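Local coordinates for protein endo-1,3-beta-glucanase, family GH16 (Zobellia galactanivorans, PDB 4CRQ) that probably hydrolyses internal beta-1,3-glucosidic bonds of laminarin through this family 16 catalytic module, the part of a longer secreted protein present here, at residues I86-G91 and D117-I122; L126-T131 and D146-S151. The protein carries 1 engineered substitution. One frame throughout, in Å; residues are numbered along the deposited sequence. Where two conformers were deposited one is given.

Contact 1: I86-G91 and D117-I122; sequences IALPSG and DIMSRI. Engineered in segment 117-122: Ser120 (natural residue Glu).
Arg121 meets Ser90 end-on. NH1 and NH2 both donate to the single hydroxyl oxygen, NH1 of Arg121 to OG of Ser90 at 2.9 Å and NH2 to the same OG at 3.0 Å. The oxygen sits at the edge of the guanidinium, only 5° out of its plane, and both bonds are bent. With CG anti to the backbone N (chi1 -177°) and an extended chain from CG to NE, Arg121 reaches from its own backbone to Ser90. A water bridges the same end: it accepts from NH1 of Arg121 and donates to O of Pro89 at 2.6 Å. NE is hydrogen-bonded to O of Ala125, so the guanidinium is held from two directions. Replacing Arg121 by alanine is likely to leave the Ser90 hydroxyl, the bridging water and the Ala125 carbonyl without these donors.

This polar end lies beside partly exposed Pro89 and Ser90. The other end, round Ile86, Leu88 and Met119, is buried and apolar. There CD1 of Leu88 lies 3.9 Å from CD of Arg121 as the two side chains slide past each other in opposite directions. The same CD1 of Leu88 meets SD of Met119 at 4.0 Å. Met119 is bent at chi2 and chi3, which brings its CE tip to tip with CD1 of Ile86 at 4.1 Å. Tyr159 touches both Ile86 and Met119.

Ile118 and Met119 form a classic beta bulge opposite Phe98. The engineered Ser120, a glutamate in the natural protein, faces away from segment 86-91. The contact joins the end of strand 80-87 and the turn after it to the bulged segment 117-122, within the beta-sandwich jelly roll of family 16 glycoside hydrolases.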
loop_
_atom_site.group_PDB
_atom_site.type_symbol
_atom_site.label_atom_id
_atom_site.label_comp_id
_atom_site.label_asym_id
_atom_site.label_seq_id
_atom_site.Cartn_x
_atom_site.Cartn_y
_atom_site.Cartn_z
ATOM N N ILE A 86 1.621 3.004 -11.228
ATOM C CA ILE A 86 0.197 3.023 -10.843
ATOM C C ILE A 86 -0.536 4.251 -11.375
ATOM O O ILE A 86 0.018 5.367 -11.337
ATOM C CB ILE A 86 0.070 3.017 -9.288
ATOM C CG1 ILE A 86 0.791 1.804 -8.664
ATOM C CG2 ILE A 86 -1.396 3.008 -8.803
ATOM C CD1 ILE A 86 0.809 1.788 -7.128
ATOM N N ALA A 87 -1.782 4.040 -11.822
ATOM C CA ALA A 87 -2.707 5.107 -12.245
ATOM C C ALA A 87 -3.896 4.999 -11.288
ATOM O O ALA A 87 -4.411 3.909 -11.054
ATOM C CB ALA A 87 -3.133 4.946 -13.695
ATOM N N LEU A 88 -4.348 6.119 -10.724
ATOM C CA LEU A 88 -5.357 6.115 -9.672
ATOM C C LEU A 88 -6.661 6.796 -10.049
ATOM O O LEU A 88 -6.635 7.797 -10.752
ATOM C CB LEU A 88 -4.780 6.868 -8.449
ATOM C CG LEU A 88 -3.540 6.254 -7.769
ATOM C CD1 LEU A 88 -2.981 7.188 -6.695
ATOM C CD2 LEU A 88 -3.865 4.857 -7.190
ATOM N N PRO A 89 -7.801 6.260 -9.564
ATOM C CA PRO A 89 -9.094 6.886 -9.814
ATOM C C PRO A 89 -9.305 8.001 -8.795
ATOM O O PRO A 89 -8.633 8.002 -7.773
ATOM C CB PRO A 89 -10.077 5.758 -9.560
ATOM C CG PRO A 89 -9.408 4.898 -8.514
ATOM C CD PRO A 89 -7.926 5.010 -8.765
ATOM N N SER A 90 -10.216 8.937 -9.033
ATOM C CA SER A 90 -10.439 9.999 -8.049
ATOM C C SER A 90 -11.886 9.995 -7.584
ATOM O O SER A 90 -12.772 9.755 -8.399
ATOM C CB SER A 90 -10.030 11.359 -8.627
ATOM O OG SER A 90 -8.612 11.438 -8.816
ATOM N N GLY A 91 -12.124 10.246 -6.299
ATOM C CA GLY A 91 -13.495 10.316 -5.807
ATOM C C GLY A 91 -13.494 10.328 -4.310
ATOM O O GLY A 91 -12.678 9.607 -3.696
ATOM N N ASP A 117 4.476 2.622 4.212
ATOM C CA ASP A 117 3.485 3.042 3.222
ATOM C C ASP A 117 4.240 3.747 2.097
ATOM O O ASP A 117 4.720 4.866 2.278
ATOM C CB ASP A 117 2.420 3.958 3.851
ATOM C CG ASP A 117 1.694 3.292 5.010
ATOM O OD1 ASP A 117 1.378 2.091 4.908
ATOM O OD2 ASP A 117 1.421 3.953 6.031
ATOM N N ILE A 118 4.347 3.072 0.941
ATOM C CA ILE A 118 5.104 3.605 -0.204
ATOM C C ILE A 118 4.283 4.707 -0.880
ATOM O O ILE A 118 4.798 5.791 -1.195
ATOM C CB ILE A 118 5.501 2.475 -1.181
ATOM C CG1 ILE A 118 6.318 1.434 -0.403
ATOM C CG2 ILE A 118 6.249 3.059 -2.386
ATOM C CD1 ILE A 118 6.622 0.204 -1.219
ATOM N N MET A 119 2.999 4.419 -1.100
ATOM C CA MET A 119 2.079 5.399 -1.642
ATOM C C MET A 119 0.731 5.209 -0.957
ATOM O O MET A 119 0.263 4.071 -0.850
ATOM C CB MET A 119 1.927 5.215 -3.171
ATOM C CG MET A 119 0.933 6.185 -3.857
ATOM S SD MET A 119 -0.835 5.861 -3.591
ATOM C CE MET A 119 -1.049 4.244 -4.359
ATOM N N SER A 120 0.124 6.308 -0.490
ATOM C CA SER A 120 -1.311 6.279 -0.148
ATOM C C SER A 120 -1.901 7.618 -0.619
ATOM O O SER A 120 -1.196 8.626 -0.738
ATOM C CB SER A 120 -1.574 5.988 1.328
ATOM O OG SER A 120 -1.043 7.008 2.131
ATOM N N ARG A 121 -3.197 7.603 -0.924
ATOM C CA ARG A 121 -3.899 8.811 -1.342
ATOM C C ARG A 121 -5.316 8.734 -0.824
ATOM O O ARG A 121 -5.849 7.638 -0.684
ATOM C CB ARG A 121 -3.899 8.929 -2.880
ATOM C CG ARG A 121 -4.554 10.213 -3.402
ATOM C CD ARG A 121 -4.819 10.107 -4.874
ATOM N NE ARG A 121 -5.421 11.328 -5.400
ATOM C CZ ARG A 121 -6.265 11.370 -6.420
ATOM N NH1 ARG A 121 -6.641 10.241 -7.038
ATOM N NH2 ARG A 121 -6.738 12.552 -6.818
ATOM N N ILE A 122 -5.914 9.893 -0.546
ATOM C CA ILE A 122 -7.340 9.917 -0.194
ATOM C C ILE A 122 -8.140 10.852 -1.091
ATOM O O ILE A 122 -7.627 11.907 -1.547
ATOM C CB ILE A 122 -7.588 10.295 1.304
ATOM C CG1 ILE A 122 -6.923 11.648 1.649
ATOM C CG2 ILE A 122 -7.137 9.152 2.222
ATOM C CD1 ILE A 122 -7.438 12.287 2.921
HETATM O O HOH W 1 -6.936 7.601 -5.800
#

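Contact 2: L126-T131 and D146-S151; sequences LQTHGT and DDVGVS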
loop_
_atom_site.group_PDB
_atom_site.type_symbol
_atom_site.label_atom_id
_atom_site.label_comp_id
_atom_site.label_asym_id
_atom_site.label_seq_id
_atom_site.Cartn_x
_atom_site.Cartn_y
_atom_site.Cartn_z
ATOM N N LEU A 126 -4.657 16.245 -4.603
ATOM C CA LEU A 126 -3.652 16.289 -5.683
ATOM C C LEU A 126 -2.234 16.100 -5.103
ATOM O O LEU A 126 -1.280 16.796 -5.431
ATOM C CB LEU A 126 -3.838 17.525 -6.598
ATOM C CG LEU A 126 -5.140 17.576 -7.441
ATOM C CD1 LEU A 126 -5.138 18.841 -8.276
ATOM C CD2 LEU A 126 -5.370 16.333 -8.328
ATOM N N GLN A 127 -2.140 15.113 -4.232
ATOM C CA GLN A 127 -0.913 14.739 -3.565
ATOM C C GLN A 127 -1.016 13.316 -3.076
ATOM O O GLN A 127 -2.122 12.775 -2.891
ATOM C CB GLN A 127 -0.643 15.651 -2.379
ATOM C CG GLN A 127 -1.799 15.730 -1.405
ATOM C CD GLN A 127 -1.650 16.822 -0.389
ATOM O OE1 GLN A 127 -0.756 17.673 -0.462
ATOM N NE2 GLN A 127 -2.540 16.810 0.584
ATOM N N THR A 128 0.141 12.712 -2.861
ATOM C CA THR A 128 0.192 11.352 -2.337
ATOM C C THR A 128 1.131 11.380 -1.142
ATOM O O THR A 128 1.918 12.328 -0.991
ATOM C CB THR A 128 0.671 10.325 -3.384
ATOM O OG1 THR A 128 1.995 10.673 -3.834
ATOM C CG2 THR A 128 -0.308 10.235 -4.602
ATOM N N HIS A 129 1.048 10.341 -0.314
ATOM C CA HIS A 129 1.818 10.253 0.926
ATOM C C HIS A 129 2.739 9.069 1.001
ATOM O O HIS A 129 2.541 8.085 0.297
ATOM C CB HIS A 129 0.857 10.211 2.093
ATOM C CG HIS A 129 -0.017 11.449 2.225
ATOM N ND1 HIS A 129 0.160 12.351 3.195
ATOM C CD2 HIS A 129 -1.098 11.906 1.452
ATOM C CE1 HIS A 129 -0.766 13.344 3.072
ATOM N NE2 HIS A 129 -1.528 13.068 2.001
ATOM N N GLY A 130 3.742 9.196 1.877
ATOM C CA GLY A 130 4.746 8.182 2.190
ATOM C C GLY A 130 4.944 8.252 3.683
ATOM O O GLY A 130 5.259 9.323 4.211
ATOM N N THR A 131 4.771 7.118 4.368
ATOM C CA THR A 131 4.750 7.097 5.827
ATOM C C THR A 131 5.333 5.796 6.379
ATOM O O THR A 131 5.313 4.762 5.690
ATOM C CB THR A 131 3.255 7.226 6.315
ATOM O OG1 THR A 131 2.514 8.125 5.459
ATOM C CG2 THR A 131 3.102 7.695 7.797
ATOM N N ASP A 146 5.188 12.204 5.123
ATOM C CA ASP A 146 5.169 13.463 4.378
ATOM C C ASP A 146 4.371 13.232 3.077
ATOM O O ASP A 146 3.963 12.085 2.758
ATOM C CB ASP A 146 6.615 13.985 4.143
ATOM C CG ASP A 146 6.710 15.493 4.101
ATOM O OD1 ASP A 146 5.722 16.152 3.726
ATOM O OD2 ASP A 146 7.785 16.039 4.448
ATOM N N ASP A 147 4.150 14.298 2.325
ATOM C CA ASP A 147 3.408 14.183 1.069
ATOM C C ASP A 147 4.089 14.967 -0.023
ATOM O O ASP A 147 5.013 15.736 0.241
ATOM C CB ASP A 147 1.909 14.566 1.235
ATOM C CG ASP A 147 1.670 15.949 1.867
ATOM O OD1 ASP A 147 2.572 16.803 1.918
ATOM O OD2 ASP A 147 0.528 16.184 2.319
ATOM N N VAL A 148 3.639 14.760 -1.253
ATOM C CA VAL A 148 4.181 15.448 -2.413
ATOM C C VAL A 148 3.029 15.721 -3.371
ATOM O O VAL A 148 2.118 14.885 -3.515
ATOM C CB VAL A 148 5.329 14.633 -3.106
ATOM C CG1 VAL A 148 4.881 13.251 -3.633
ATOM C CG2 VAL A 148 6.008 15.458 -4.208
ATOM N N GLY A 149 3.066 16.874 -4.033
ATOM C CA GLY A 149 2.052 17.209 -5.031
ATOM C C GLY A 149 2.181 16.293 -6.246
ATOM O O GLY A 149 3.291 16.034 -6.713
ATOM N N VAL A 150 1.050 15.791 -6.736
ATOM C CA VAL A 150 0.993 14.966 -7.951
ATOM C C VAL A 150 -0.132 15.618 -8.771
ATOM O O VAL A 150 -1.307 15.482 -8.377
ATOM C CB VAL A 150 0.742 13.462 -7.637
ATOM C CG1 VAL A 150 0.598 12.642 -8.924
ATOM C CG2 VAL A 150 1.842 12.878 -6.747
ATOM N N SER A 151 0.205 16.297 -9.889
ATOM C CA SER A 151 -0.764 17.066 -10.717
ATOM C C SER A 151 -1.985 16.271 -11.220
ATOM O O SER A 151 -3.146 16.730 -11.117
ATOM C CB SER A 151 -0.063 17.723 -11.928
ATOM O OG SER A 151 1.106 18.448 -11.572
#
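Asp147 packs over His129 on a two-stranded antiparallel pairing, part of the beta hairpin made by strands 127-135 and 141-149. Asp147 and Thr128 bury the most surface, followed by Leu126 and Val150. Five backbone hydrogen bonds tie the two segments together.

Asp147 and His129 form a non-hydrogen-bonded pair and lie side by side. CB of Asp147 sits over one face of the imidazole, 3.5 Å from the ring centroid of His129, a CH-pi contact. The carboxylate plane is turned 58° from the ring. OD2 of Asp147 comes to 3.2 Å from CE1 of His129. OE1 of Gln127 is a close neighbour of OD2 of Asp147, but both are acceptors and they are not hydrogen-bonded. Trp208 meets the His129 ring edge-to-face.

Thr128, itself buried, points to the face it shares with Val148. These two are a hydrogen-bonded pair, joined by N-H...O bonds in both directions. OG1 of Thr128 lies between its backbone N and carbonyl carbon (chi1 60°). From there OG1 of Thr128 touches CG1 of Val148 at 3.9 Å and CG2 of Val150 at 3.7 Å. Val172 and Tyr159 both lie against Thr128 and Val150, so this face of the hairpin packs on strands 156-163 and 167-172.

Leu126 and Val150 extend the pairing beyond the strands. CD2 of Leu126 lies against O of Ser151 at 3.6 Å. CG2 of Val150 meets the methyl of Thr128. The carbonyl of Leu126 also receives a CA-H...O contact from Gly149. The hydrogen bond from N of Val150 to O of Leu126 is 2.9 Å long, and the donor stands 48° out of the carbonyl plane.

The two contacts follow each other along the chain: contact 1 closes at residue 122 and contact 2 opens at 126. Their centres are about 9 Å apart, on the same side of the centre of the chain. Strands 115-117 and 127-135 pair antiparallel, and 127-135 pairs in turn with 141-149, so the contacts are neighbours in one run of strands. Segment 117-122 is the shared ground. It packs on 86-91 and also makes probable hydrogen bonds to strand 127-135, from N of Asp117 to O of Thr131 and from N of His129 to O of Ser120. Tyr159 of strand 156-163 touches side chains of both. Contact 1 is buried, while contact 2 lies farther out on the hairpin.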